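Local coordinates for protein RNA-directed RNA polymerase (Infectious pancreatic necrosis virus, PDB 3ZED) that probably copies the viral RNA genome as an RNA-dependent RNA polymerase, joining ribonucleoside triphosphates, and is probably found both free and covalently attached to that RNA, at residues Tyr326-His329 / Leu330-Met334. Numbering follows the deposited sequence.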
ATOM      1  N   TYR B 326       0.106   7.988 -14.355  1.00 46.16           N
ATOM      2  CA  TYR B 326       1.435   7.397 -14.511  1.00 46.33           C
ATOM      3  C   TYR B 326       2.574   8.419 -14.197  1.00 50.82           C
ATOM      4  O   TYR B 326       3.430   8.063 -13.385  1.00 50.49           O
ATOM      5  CB  TYR B 326       1.590   6.784 -15.926  1.00 48.09           C
ATOM      6  CG  TYR B 326       2.807   5.909 -16.176  1.00 49.33           C
ATOM      7  CD1 TYR B 326       3.719   5.629 -15.158  1.00 50.41           C
ATOM      8  CD2 TYR B 326       2.997   5.285 -17.405  1.00 50.80           C
ATOM      9  CE1 TYR B 326       4.820   4.804 -15.380  1.00 51.58           C
ATOM     10  CE2 TYR B 326       4.094   4.456 -17.637  1.00 51.55           C
ATOM     11  CZ  TYR B 326       5.008   4.227 -16.624  1.00 58.30           C
ATOM     12  OH  TYR B 326       6.115   3.455 -16.873  1.00 61.74           O
ATOM     13  N   PRO B 327       2.604   9.668 -14.735  1.00 49.08           N
ATOM     14  CA  PRO B 327       3.728  10.581 -14.413  1.00 49.74           C
ATOM     15  C   PRO B 327       3.833  10.920 -12.921  1.00 53.13           C
ATOM     16  O   PRO B 327       4.944  10.945 -12.398  1.00 52.30           O
ATOM     17  CB  PRO B 327       3.419  11.832 -15.251  1.00 52.70           C
ATOM     18  CG  PRO B 327       2.543  11.349 -16.342  1.00 57.54           C
ATOM     19  CD  PRO B 327       1.690  10.297 -15.713  1.00 52.00           C
ATOM     20  N   THR B 328       2.681  11.133 -12.231  1.00 49.63           N
ATOM     21  CA  THR B 328       2.631  11.448 -10.787  1.00 48.17           C
ATOM     22  C   THR B 328       3.195  10.270  -9.974  1.00 48.82           C
ATOM     23  O   THR B 328       4.037  10.497  -9.101  1.00 46.72           O
ATOM     24  CB  THR B 328       1.204  11.817 -10.366  1.00 48.36           C
ATOM     25  OG1 THR B 328       0.825  12.953 -11.124  1.00 50.68           O
ATOM     26  CG2 THR B 328       1.086  12.155  -8.889  1.00 40.97           C
ATOM     27  N   HIS B 329       2.752   9.028 -10.288  1.00 44.97           N
ATOM     28  CA  HIS B 329       3.205   7.793  -9.636  1.00 44.19           C
ATOM     29  C   HIS B 329       4.732   7.630  -9.777  1.00 50.13           C
ATOM     30  O   HIS B 329       5.395   7.284  -8.803  1.00 51.72           O
ATOM     31  CB  HIS B 329       2.477   6.567 -10.216  1.00 44.35           C
ATOM     32  CG  HIS B 329       2.947   5.286  -9.610  1.00 47.09           C
ATOM     33  ND1 HIS B 329       2.613   4.945  -8.306  1.00 47.98           N
ATOM     34  CD2 HIS B 329       3.761   4.331 -10.117  1.00 48.70           C
ATOM     35  CE1 HIS B 329       3.217   3.794  -8.070  1.00 46.39           C
ATOM     36  NE2 HIS B 329       3.906   3.377  -9.130  1.00 47.32           N
ATOM     37  N   LEU B 330       5.277   7.913 -10.973  1.00 45.65           N
ATOM     38  CA  LEU B 330       6.698   7.801 -11.295  1.00 45.76           C
ATOM     39  C   LEU B 330       7.539   8.783 -10.446  1.00 48.76           C
ATOM     40  O   LEU B 330       8.524   8.374  -9.837  1.00 45.92           O
ATOM     41  CB  LEU B 330       6.878   8.065 -12.807  1.00 47.57           C
ATOM     42  CG  LEU B 330       8.212   7.705 -13.489  1.00 53.76           C
ATOM     43  CD1 LEU B 330       8.594   6.211 -13.279  1.00 52.81           C
ATOM     44  CD2 LEU B 330       8.150   8.043 -14.972  1.00 56.11           C
ATOM     45  N   LEU B 331       7.113  10.058 -10.365  1.00 48.45           N
ATOM     46  CA  LEU B 331       7.803  11.108  -9.590  1.00 48.54           C
ATOM     47  C   LEU B 331       7.778  10.820  -8.073  1.00 51.03           C
ATOM     48  O   LEU B 331       8.802  10.976  -7.413  1.00 50.84           O
ATOM     49  CB  LEU B 331       7.195  12.490  -9.881  1.00 48.68           C
ATOM     50  CG  LEU B 331       7.372  13.045 -11.300  1.00 53.46           C
ATOM     51  CD1 LEU B 331       6.442  14.245 -11.533  1.00 54.27           C
ATOM     52  CD2 LEU B 331       8.825  13.427 -11.586  1.00 55.39           C
ATOM     53  N   LEU B 332       6.634  10.361  -7.542  1.00 46.36           N
ATOM     54  CA  LEU B 332       6.494  10.006  -6.129  1.00 44.53           C
ATOM     55  C   LEU B 332       7.374   8.796  -5.769  1.00 46.44           C
ATOM     56  O   LEU B 332       8.051   8.809  -4.739  1.00 45.44           O
ATOM     57  CB  LEU B 332       5.013   9.677  -5.773  1.00 43.04           C
ATOM     58  CG  LEU B 332       4.000  10.817  -5.730  1.00 47.26           C
ATOM     59  CD1 LEU B 332       2.636  10.297  -5.415  1.00 45.82           C
ATOM     60  CD2 LEU B 332       4.380  11.872  -4.710  1.00 49.90           C
ATOM     61  N   SER B 333       7.348   7.757  -6.631  1.00 42.00           N
ATOM     62  CA  SER B 333       8.072   6.493  -6.448  1.00 41.08           C
ATOM     63  C   SER B 333       9.566   6.702  -6.488  1.00 43.43           C
ATOM     64  O   SER B 333      10.273   5.946  -5.828  1.00 42.87           O
ATOM     65  CB  SER B 333       7.645   5.459  -7.485  1.00 45.15           C
ATOM     66  OG  SER B 333       6.273   5.170  -7.298  1.00 54.84           O
ATOM     67  N   MET B 334      10.045   7.741  -7.207  1.00 40.30           N
ATOM     68  CA  MET B 334      11.467   8.096  -7.247  1.00 40.35           C
ATOM     69  C   MET B 334      11.960   8.574  -5.848  1.00 46.16           C
ATOM     70  O   MET B 334      13.137   8.447  -5.545  1.00 45.48           O
ATOM     71  CB  MET B 334      11.722   9.176  -8.305  1.00 43.34           C
ATOM     72  CG  MET B 334      11.832   8.625  -9.698  1.00 46.78           C
ATOM     73  SD  MET B 334      11.851   9.906 -10.982  1.00 52.32           S
ATOM     74  CE  MET B 334      13.458  10.637 -10.711  1.00 50.24           C
TER
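Ser-333 grips the carbonyl oxygen of His-329 twice, one turn back along the helix. Its OG donates to His-329 O at 2.7 Å. Its backbone N reaches the same oxygen at 3.0 Å. The two donors approach from opposite faces of the carbonyl plane. With OG beside its own backbone N (chi1 -63°), the hydroxyl turns back down the helix to reach that carbonyl. The same OG lies over one face of the His-329 imidazole, displaced toward the rim and 3.4 Å from CE1. CG of His-329 is anti to the backbone N (chi1 178°), sending the ring along the helix toward Ser-333, and chi2 of 72° turns one face to OG. In these first turns of helix 326-340, within the palm-domain family region, Leu-330 N, Leu-331 N and Leu-332 N make the i to i-4 alpha-helical hydrogen bonds to Tyr-326 O, Pro-327 O and Thr-328 O; the Ser-333 hydroxyl adds a side-chain-to-backbone bond of equal spacing, common for helical serines. On another flank, Thr-328 CG2 meets Leu-332 CD1 at 4.2 Å, while Thr-328 OG1 is hydrogen-bonded to Leu-297 O. Leu-331 CG rests against Pro-327 O at 3.4 Å. Beyond this turn, Pro-327 packs on helix 260-278, Leu-332 on helix 412-426.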